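Local coordinates for 4-hydroxybutyrate CoA-transferase (Porphyromonas gingivalis, PDB 3EH7), which probably transfers coenzyme A from an acyl-CoA such as acetyl-CoA to a carboxylate acceptor, possibly 4-hydroxybutyrate, at residues A[352-364]-A[384-396]. Residues are numbered along the deposited sequence; the frame is centred on the assembly and turned at random.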
ATOM      1  N   LYS A 352       9.431 -13.961   0.990  1.00 20.30           N
ATOM      2  CA  LYS A 352      10.320 -14.688   0.083  1.00 20.89           C
ATOM      3  C   LYS A 352       9.498 -15.619  -0.805  1.00 21.25           C
ATOM      4  O   LYS A 352       8.717 -16.421  -0.297  1.00 21.40           O
ATOM      5  CB  LYS A 352      11.374 -15.469   0.854  1.00 21.46           C
ATOM      6  CG  LYS A 352      12.390 -16.201  -0.069  1.00 24.00           C
ATOM      7  CD  LYS A 352      13.437 -16.967   0.705  1.00 29.08           C
ATOM      8  CE  LYS A 352      14.315 -17.850  -0.237  1.00 32.59           C
ATOM      9  NZ  LYS A 352      14.183 -19.359  -0.016  1.00 33.42           N
ATOM     10  N   ASN A 353       9.637 -15.448  -2.122  1.00 21.33           N
ATOM     11  CA  ASN A 353       8.847 -16.151  -3.134  1.00 22.50           C
ATOM     12  C   ASN A 353       7.333 -15.999  -2.923  1.00 21.32           C
ATOM     13  O   ASN A 353       6.565 -16.881  -3.274  1.00 20.55           O
ATOM     14  CB  ASN A 353       9.251 -17.630  -3.177  1.00 23.72           C
ATOM     15  CG  ASN A 353       8.484 -18.434  -4.228  1.00 29.38           C
ATOM     16  OD1 ASN A 353       8.166 -17.939  -5.318  1.00 38.03           O
ATOM     17  ND2 ASN A 353       8.174 -19.695  -3.896  1.00 36.14           N
ATOM     18  N   GLY A 354       6.906 -14.879  -2.339  1.00 20.76           N
ATOM     19  CA  GLY A 354       5.496 -14.615  -2.112  1.00 19.72           C
ATOM     20  C   GLY A 354       4.669 -14.361  -3.375  1.00 19.84           C
ATOM     21  O   GLY A 354       5.202 -13.922  -4.404  1.00 19.61           O
ATOM     22  N   LYS A 355       3.364 -14.657  -3.288  1.00 19.11           N
ATOM     23  CA  LYS A 355       2.412 -14.506  -4.392  1.00 19.37           C
ATOM     24  C   LYS A 355       1.117 -14.021  -3.800  1.00 19.31           C
ATOM     25  O   LYS A 355       0.763 -14.478  -2.756  1.00 17.96           O
ATOM     26  CB  LYS A 355       2.083 -15.866  -5.027  1.00 19.48           C
ATOM     27  CG  LYS A 355       3.290 -16.666  -5.459  1.00 22.76           C
ATOM     28  CD  LYS A 355       2.927 -17.893  -6.308  1.00 24.88           C
ATOM     29  CE  LYS A 355       4.148 -18.772  -6.413  1.00 26.33           C
ATOM     30  NZ  LYS A 355       3.976 -20.005  -7.234  1.00 31.70           N
ATOM     31  N   SER A 356       0.420 -13.094  -4.452  1.00 19.39           N
ATOM     32  CA  SER A 356      -0.950 -12.875  -4.134  1.00 20.19           C
ATOM     33  C   SER A 356      -1.775 -13.099  -5.380  1.00 20.11           C
ATOM     34  O   SER A 356      -1.361 -12.804  -6.522  1.00 18.84           O
ATOM     35  CB  SER A 356      -1.198 -11.492  -3.561  1.00 21.48           C
ATOM     36  OG  SER A 356      -1.156 -10.519  -4.540  1.00 22.66           O
ATOM     37  N   ILE A 357      -2.954 -13.644  -5.129  1.00 20.29           N
ATOM     38  CA  ILE A 357      -3.890 -14.032  -6.158  1.00 20.12           C
ATOM     39  C   ILE A 357      -5.229 -13.378  -5.895  1.00 20.11           C
ATOM     40  O   ILE A 357      -5.756 -13.435  -4.783  1.00 20.89           O
ATOM     41  CB  ILE A 357      -4.094 -15.583  -6.166  1.00 19.83           C
ATOM     42  CG1 ILE A 357      -2.756 -16.276  -6.407  1.00 19.99           C
ATOM     43  CG2 ILE A 357      -5.151 -15.985  -7.207  1.00 17.93           C
ATOM     44  CD1 ILE A 357      -2.700 -17.714  -5.953  1.00 17.86           C
HETATM   45  N   MSE A 358      -5.761 -12.741  -6.920  1.00 20.68           N
HETATM   46  CA  MSE A 358      -7.153 -12.284  -6.950  1.00 20.47           C
HETATM   47  C   MSE A 358      -7.916 -13.352  -7.786  1.00 20.04           C
HETATM   48  O   MSE A 358      -7.765 -13.405  -8.981  1.00 19.28           O
HETATM   49  CB  MSE A 358      -7.248 -10.914  -7.589  1.00 20.85           C
HETATM   50  CG  MSE A 358      -6.591  -9.775  -6.744  1.00 24.40           C
HETATM   51 SE   MSE A 358      -7.585  -9.585  -5.062  0.80 32.99          SE
HETATM   52  CE  MSE A 358      -6.270  -8.560  -4.093  1.00 35.05           C
ATOM     53  N   ALA A 359      -8.671 -14.202  -7.103  1.00 20.09           N
ATOM     54  CA  ALA A 359      -9.388 -15.340  -7.674  1.00 21.61           C
ATOM     55  C   ALA A 359     -10.875 -14.999  -7.738  1.00 22.71           C
ATOM     56  O   ALA A 359     -11.548 -14.785  -6.690  1.00 23.91           O
ATOM     57  CB  ALA A 359      -9.172 -16.577  -6.822  1.00 20.64           C
ATOM     58  N   ILE A 360     -11.380 -14.899  -8.957  1.00 22.49           N
ATOM     59  CA  ILE A 360     -12.736 -14.417  -9.177  1.00 22.86           C
ATOM     60  C   ILE A 360     -13.405 -15.167 -10.324  1.00 23.05           C
ATOM     61  O   ILE A 360     -12.722 -15.596 -11.261  1.00 23.45           O
ATOM     62  CB  ILE A 360     -12.760 -12.911  -9.488  1.00 22.86           C
ATOM     63  CG1 ILE A 360     -11.758 -12.567 -10.592  1.00 21.28           C
ATOM     64  CG2 ILE A 360     -12.433 -12.124  -8.230  1.00 24.29           C
ATOM     65  CD1 ILE A 360     -12.037 -11.260 -11.218  1.00 22.55           C
ATOM     66  N   PRO A 361     -14.741 -15.334 -10.238  1.00 22.48           N
ATOM     67  CA  PRO A 361     -15.526 -15.746 -11.380  1.00 21.90           C
ATOM     68  C   PRO A 361     -15.378 -14.670 -12.449  1.00 20.94           C
ATOM     69  O   PRO A 361     -15.291 -13.488 -12.113  1.00 20.65           O
ATOM     70  CB  PRO A 361     -16.957 -15.758 -10.844  1.00 22.03           C
ATOM     71  CG  PRO A 361     -16.866 -15.706  -9.411  1.00 21.71           C
ATOM     72  CD  PRO A 361     -15.586 -15.067  -9.061  1.00 22.96           C
ATOM     73  N   SER A 362     -15.333 -15.056 -13.712  1.00 20.15           N
ATOM     74  CA  SER A 362     -15.140 -14.075 -14.773  1.00 19.64           C
ATOM     75  C   SER A 362     -16.386 -13.199 -14.962  1.00 20.19           C
ATOM     76  O   SER A 362     -16.313 -12.127 -15.592  1.00 18.50           O
ATOM     77  CB  SER A 362     -14.746 -14.748 -16.090  1.00 20.24           C
ATOM     78  OG  SER A 362     -15.809 -15.506 -16.638  1.00 19.89           O
ATOM     79  N   THR A 363     -17.521 -13.643 -14.416  1.00 20.56           N
ATOM     80  CA  THR A 363     -18.788 -12.931 -14.631  1.00 21.43           C
ATOM     81  C   THR A 363     -19.532 -12.719 -13.325  1.00 22.00           C
ATOM     82  O   THR A 363     -19.189 -13.275 -12.286  1.00 22.83           O
ATOM     83  CB  THR A 363     -19.744 -13.677 -15.624  1.00 20.97           C
ATOM     84  OG1 THR A 363     -20.212 -14.880 -15.009  1.00 21.28           O
ATOM     85  CG2 THR A 363     -19.057 -14.009 -16.965  1.00 21.45           C
ATOM     86  N   ALA A 364     -20.553 -11.885 -13.398  1.00 23.45           N
ATOM     87  CA  ALA A 364     -21.420 -11.626 -12.263  1.00 24.16           C
ATOM     88  C   ALA A 364     -22.852 -11.392 -12.763  1.00 25.02           C
ATOM     89  O   ALA A 364     -23.102 -11.242 -13.972  1.00 25.04           O
ATOM     90  CB  ALA A 364     -20.922 -10.432 -11.489  1.00 24.04           C
ATOM     91  N   THR A 384      -7.181  -2.367  -3.938  1.00 19.55           N
ATOM     92  CA  THR A 384      -5.791  -2.758  -4.191  1.00 19.39           C
ATOM     93  C   THR A 384      -5.318  -2.040  -5.454  1.00 19.49           C
ATOM     94  O   THR A 384      -6.010  -2.070  -6.456  1.00 19.88           O
ATOM     95  CB  THR A 384      -5.649  -4.308  -4.312  1.00 20.01           C
ATOM     96  OG1 THR A 384      -6.000  -4.913  -3.054  1.00 20.20           O
ATOM     97  CG2 THR A 384      -4.253  -4.699  -4.634  1.00 18.95           C
ATOM     98  N   LEU A 385      -4.155  -1.374  -5.390  1.00 18.63           N
ATOM     99  CA  LEU A 385      -3.692  -0.469  -6.443  1.00 18.82           C
ATOM    100  C   LEU A 385      -3.239  -1.256  -7.666  1.00 18.79           C
ATOM    101  O   LEU A 385      -2.725  -2.381  -7.542  1.00 18.18           O
ATOM    102  CB  LEU A 385      -2.509   0.398  -5.926  1.00 18.90           C
ATOM    103  CG  LEU A 385      -2.814   1.395  -4.785  1.00 20.08           C
ATOM    104  CD1 LEU A 385      -1.510   1.858  -4.072  1.00 18.30           C
ATOM    105  CD2 LEU A 385      -3.597   2.597  -5.348  1.00 16.73           C
ATOM    106  N   ARG A 386      -3.374  -0.681  -8.846  1.00 20.03           N
ATOM    107  CA  ARG A 386      -2.879  -1.375 -10.040  1.00 22.07           C
ATOM    108  C   ARG A 386      -1.369  -1.706  -9.927  1.00 22.90           C
ATOM    109  O   ARG A 386      -0.901  -2.718 -10.444  1.00 24.11           O
ATOM    110  CB  ARG A 386      -3.170  -0.590 -11.316  1.00 22.56           C
ATOM    111  CG  ARG A 386      -2.260   0.569 -11.528  1.00 24.07           C
ATOM    112  CD  ARG A 386      -2.493   1.359 -12.819  1.00 23.28           C
ATOM    113  NE  ARG A 386      -1.641   2.544 -12.757  1.00 21.38           N
ATOM    114  CZ  ARG A 386      -1.414   3.385 -13.752  1.00 22.13           C
ATOM    115  NH1 ARG A 386      -1.998   3.233 -14.942  1.00 22.47           N
ATOM    116  NH2 ARG A 386      -0.611   4.405 -13.545  1.00 22.46           N
ATOM    117  N   ASN A 387      -0.630  -0.848  -9.243  1.00 24.25           N
ATOM    118  CA  ASN A 387       0.816  -1.034  -9.044  1.00 25.54           C
ATOM    119  C   ASN A 387       1.146  -2.199  -8.148  1.00 25.49           C
ATOM    120  O   ASN A 387       2.292  -2.582  -8.105  1.00 27.04           O
ATOM    121  CB  ASN A 387       1.500   0.236  -8.480  1.00 25.29           C
ATOM    122  CG  ASN A 387       1.503   1.412  -9.466  1.00 27.98           C
ATOM    123  OD1 ASN A 387       1.070   1.279 -10.607  1.00 34.83           O
ATOM    124  ND2 ASN A 387       1.994   2.558  -9.029  1.00 27.23           N
ATOM    125  N   GLU A 388       0.181  -2.749  -7.404  1.00 25.97           N
ATOM    126  CA  GLU A 388       0.493  -3.880  -6.522  1.00 25.45           C
ATOM    127  C   GLU A 388      -0.151  -5.225  -6.846  1.00 24.93           C
ATOM    128  O   GLU A 388       0.237  -6.250  -6.281  1.00 23.56           O
ATOM    129  CB  GLU A 388       0.251  -3.518  -5.061  1.00 26.25           C
ATOM    130  CG  GLU A 388      -1.095  -2.962  -4.735  1.00 25.50           C
ATOM    131  CD  GLU A 388      -1.123  -2.333  -3.384  1.00 26.22           C
ATOM    132  OE1 GLU A 388      -0.173  -2.642  -2.619  1.00 27.00           O
ATOM    133  OE2 GLU A 388      -2.110  -1.586  -3.081  1.00 23.28           O
ATOM    134  N   VAL A 389      -1.101  -5.243  -7.773  1.00 24.46           N
ATOM    135  CA  VAL A 389      -1.783  -6.499  -8.111  1.00 23.70           C
ATOM    136  C   VAL A 389      -0.740  -7.462  -8.691  1.00 23.48           C
ATOM    137  O   VAL A 389       0.186  -7.010  -9.366  1.00 24.05           O
ATOM    138  CB  VAL A 389      -2.949  -6.203  -9.071  1.00 23.69           C
ATOM    139  CG1 VAL A 389      -2.411  -5.519 -10.364  1.00 25.09           C
ATOM    140  CG2 VAL A 389      -3.751  -7.490  -9.381  1.00 24.82           C
ATOM    141  N   ASP A 390      -0.863  -8.768  -8.420  1.00 22.72           N
ATOM    142  CA  ASP A 390       0.131  -9.753  -8.821  1.00 22.48           C
ATOM    143  C   ASP A 390      -0.556 -10.723  -9.815  1.00 22.62           C
ATOM    144  O   ASP A 390      -0.666 -10.390 -10.994  1.00 22.23           O
ATOM    145  CB  ASP A 390       0.645 -10.411  -7.532  1.00 23.97           C
ATOM    146  CG  ASP A 390       1.773 -11.370  -7.743  1.00 23.60           C
ATOM    147  OD1 ASP A 390       2.267 -11.457  -8.883  1.00 24.07           O
ATOM    148  OD2 ASP A 390       2.182 -12.005  -6.715  1.00 20.51           O
ATOM    149  N   TYR A 391      -1.085 -11.855  -9.337  1.00 21.52           N
ATOM    150  CA  TYR A 391      -1.873 -12.791 -10.143  1.00 20.34           C
ATOM    151  C   TYR A 391      -3.357 -12.516 -10.094  1.00 20.38           C
ATOM    152  O   TYR A 391      -3.933 -12.138  -9.042  1.00 20.09           O
ATOM    153  CB  TYR A 391      -1.688 -14.224  -9.645  1.00 20.90           C
ATOM    154  CG  TYR A 391      -0.315 -14.807  -9.817  1.00 19.46           C
ATOM    155  CD1 TYR A 391       0.634 -14.687  -8.805  1.00 22.12           C
ATOM    156  CD2 TYR A 391       0.027 -15.522 -10.963  1.00 20.54           C
ATOM    157  CE1 TYR A 391       1.910 -15.232  -8.936  1.00 21.04           C
ATOM    158  CE2 TYR A 391       1.303 -16.094 -11.114  1.00 21.16           C
ATOM    159  CZ  TYR A 391       2.227 -15.937 -10.089  1.00 21.87           C
ATOM    160  OH  TYR A 391       3.461 -16.458 -10.180  1.00 26.40           O
ATOM    161  N   VAL A 392      -4.001 -12.740 -11.228  1.00 18.99           N
ATOM    162  CA  VAL A 392      -5.448 -12.722 -11.305  1.00 18.49           C
ATOM    163  C   VAL A 392      -5.872 -14.047 -11.890  1.00 18.76           C
ATOM    164  O   VAL A 392      -5.286 -14.507 -12.869  1.00 18.18           O
ATOM    165  CB  VAL A 392      -5.961 -11.557 -12.178  1.00 19.10           C
ATOM    166  CG1 VAL A 392      -7.483 -11.648 -12.369  1.00 18.79           C
ATOM    167  CG2 VAL A 392      -5.546 -10.197 -11.565  1.00 18.69           C
ATOM    168  N   VAL A 393      -6.866 -14.683 -11.278  1.00 19.10           N
ATOM    169  CA  VAL A 393      -7.290 -16.027 -11.690  1.00 19.42           C
ATOM    170  C   VAL A 393      -8.798 -16.112 -11.879  1.00 19.47           C
ATOM    171  O   VAL A 393      -9.570 -15.718 -10.985  1.00 19.68           O
ATOM    172  CB  VAL A 393      -6.875 -17.100 -10.647  1.00 18.97           C
ATOM    173  CG1 VAL A 393      -7.352 -18.467 -11.079  1.00 18.50           C
ATOM    174  CG2 VAL A 393      -5.345 -17.107 -10.418  1.00 19.16           C
ATOM    175  N   THR A 394      -9.208 -16.596 -13.051  1.00 19.72           N
ATOM    176  CA  THR A 394     -10.601 -16.940 -13.317  1.00 19.32           C
ATOM    177  C   THR A 394     -10.713 -18.400 -13.740  1.00 19.96           C
ATOM    178  O   THR A 394      -9.712 -19.099 -13.832  1.00 20.07           O
ATOM    179  CB  THR A 394     -11.223 -16.057 -14.401  1.00 18.87           C
ATOM    180  OG1 THR A 394     -10.703 -16.438 -15.677  1.00 16.78           O
ATOM    181  CG2 THR A 394     -10.963 -14.567 -14.131  1.00 16.95           C
ATOM    182  N   GLU A 395     -11.940 -18.844 -13.996  1.00 20.43           N
ATOM    183  CA  GLU A 395     -12.186 -20.165 -14.574  1.00 20.94           C
ATOM    184  C   GLU A 395     -11.528 -20.319 -15.930  1.00 20.44           C
ATOM    185  O   GLU A 395     -11.392 -21.433 -16.379  1.00 20.59           O
ATOM    186  CB  GLU A 395     -13.689 -20.473 -14.699  1.00 20.94           C
ATOM    187  CG  GLU A 395     -14.498 -19.632 -15.735  1.00 22.96           C
ATOM    188  CD  GLU A 395     -15.168 -18.386 -15.125  1.00 26.30           C
ATOM    189  OE1 GLU A 395     -14.592 -17.771 -14.185  1.00 25.38           O
ATOM    190  OE2 GLU A 395     -16.271 -18.024 -15.593  1.00 23.39           O
ATOM    191  N   TYR A 396     -11.130 -19.220 -16.582  1.00 20.10           N
ATOM    192  CA  TYR A 396     -10.510 -19.321 -17.913  1.00 20.37           C
ATOM    193  C   TYR A 396      -8.996 -19.276 -17.874  1.00 20.94           C
ATOM    194  O   TYR A 396      -8.371 -19.461 -18.898  1.00 20.79           O
ATOM    195  CB  TYR A 396     -11.068 -18.267 -18.875  1.00 20.12           C
ATOM    196  CG  TYR A 396     -12.535 -18.487 -19.132  1.00 19.59           C
ATOM    197  CD1 TYR A 396     -12.966 -19.466 -20.020  1.00 19.14           C
ATOM    198  CD2 TYR A 396     -13.497 -17.730 -18.458  1.00 19.90           C
ATOM    199  CE1 TYR A 396     -14.349 -19.692 -20.236  1.00 19.11           C
ATOM    200  CE2 TYR A 396     -14.860 -17.939 -18.656  1.00 18.48           C
ATOM    201  CZ  TYR A 396     -15.269 -18.927 -19.531  1.00 19.84           C
ATOM    202  OH  TYR A 396     -16.612 -19.101 -19.685  1.00 20.95           O
TER
HETATM  203  O   HOH W   1       4.566 -13.196  -6.996  1.00 25.04           O
HETATM  204  O   HOH W   2      -3.020 -10.154  -6.911  1.00 23.71           O
HETATM  205  O   HOH W   3     -18.201 -16.845 -14.120  1.00 18.90           O
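Met358 and its partner Val392 lie midway along a parallel strand pair, 355-359 beside 391-394, with a carboxylate gripping the backbone at each end. Four hydrogen bonds run from Tyr391 N to Ser356 O (3.0 Å) through to Ile360 N on Val393 O (2.8 Å). Ile357, Ala359, Tyr391 and Val393 line one face of the sheet, where Ile357 CG2 is pressed tightly on Val393 CG2 at 3.4 Å. The Tyr391 ring has Ser356 O at its edge, while the extended chain of Lys355 brings CD obliquely to within 3.9 Å of CE1. On the other face selenomethionine Met358, bent at chi2 (-65°), meets Thr384 OG1 tip to tip through its methyl CE.

At the start of the pair, Asp390 OD2 takes Ser356 N on its anti side, tilted 28° from the carboxylate plane (3.1 Å); a water bridges the same oxygen to Gly354 O, and Gln400 holds OD1. Beyond the other end, Glu395 folds back at chi2 (-93°) and clasps Ser362 twice: OE1 receives the backbone N on its syn side, whereas OE2 receives OG from above the carboxylate plane (2.8 Å). The Tyr396 ring turns an edge to that hydroxyl.

Strand 355-359 sits between parallel strands 310-314 and 391-394; antiparallel 397-400 follows. Helix 197-208 covers Ala359 and Val393, helices 341-350 and 406-414 Met358 and Val392, respectively: an alpha/beta sandwich consistent with the family's Rossmann-like C-terminal domain.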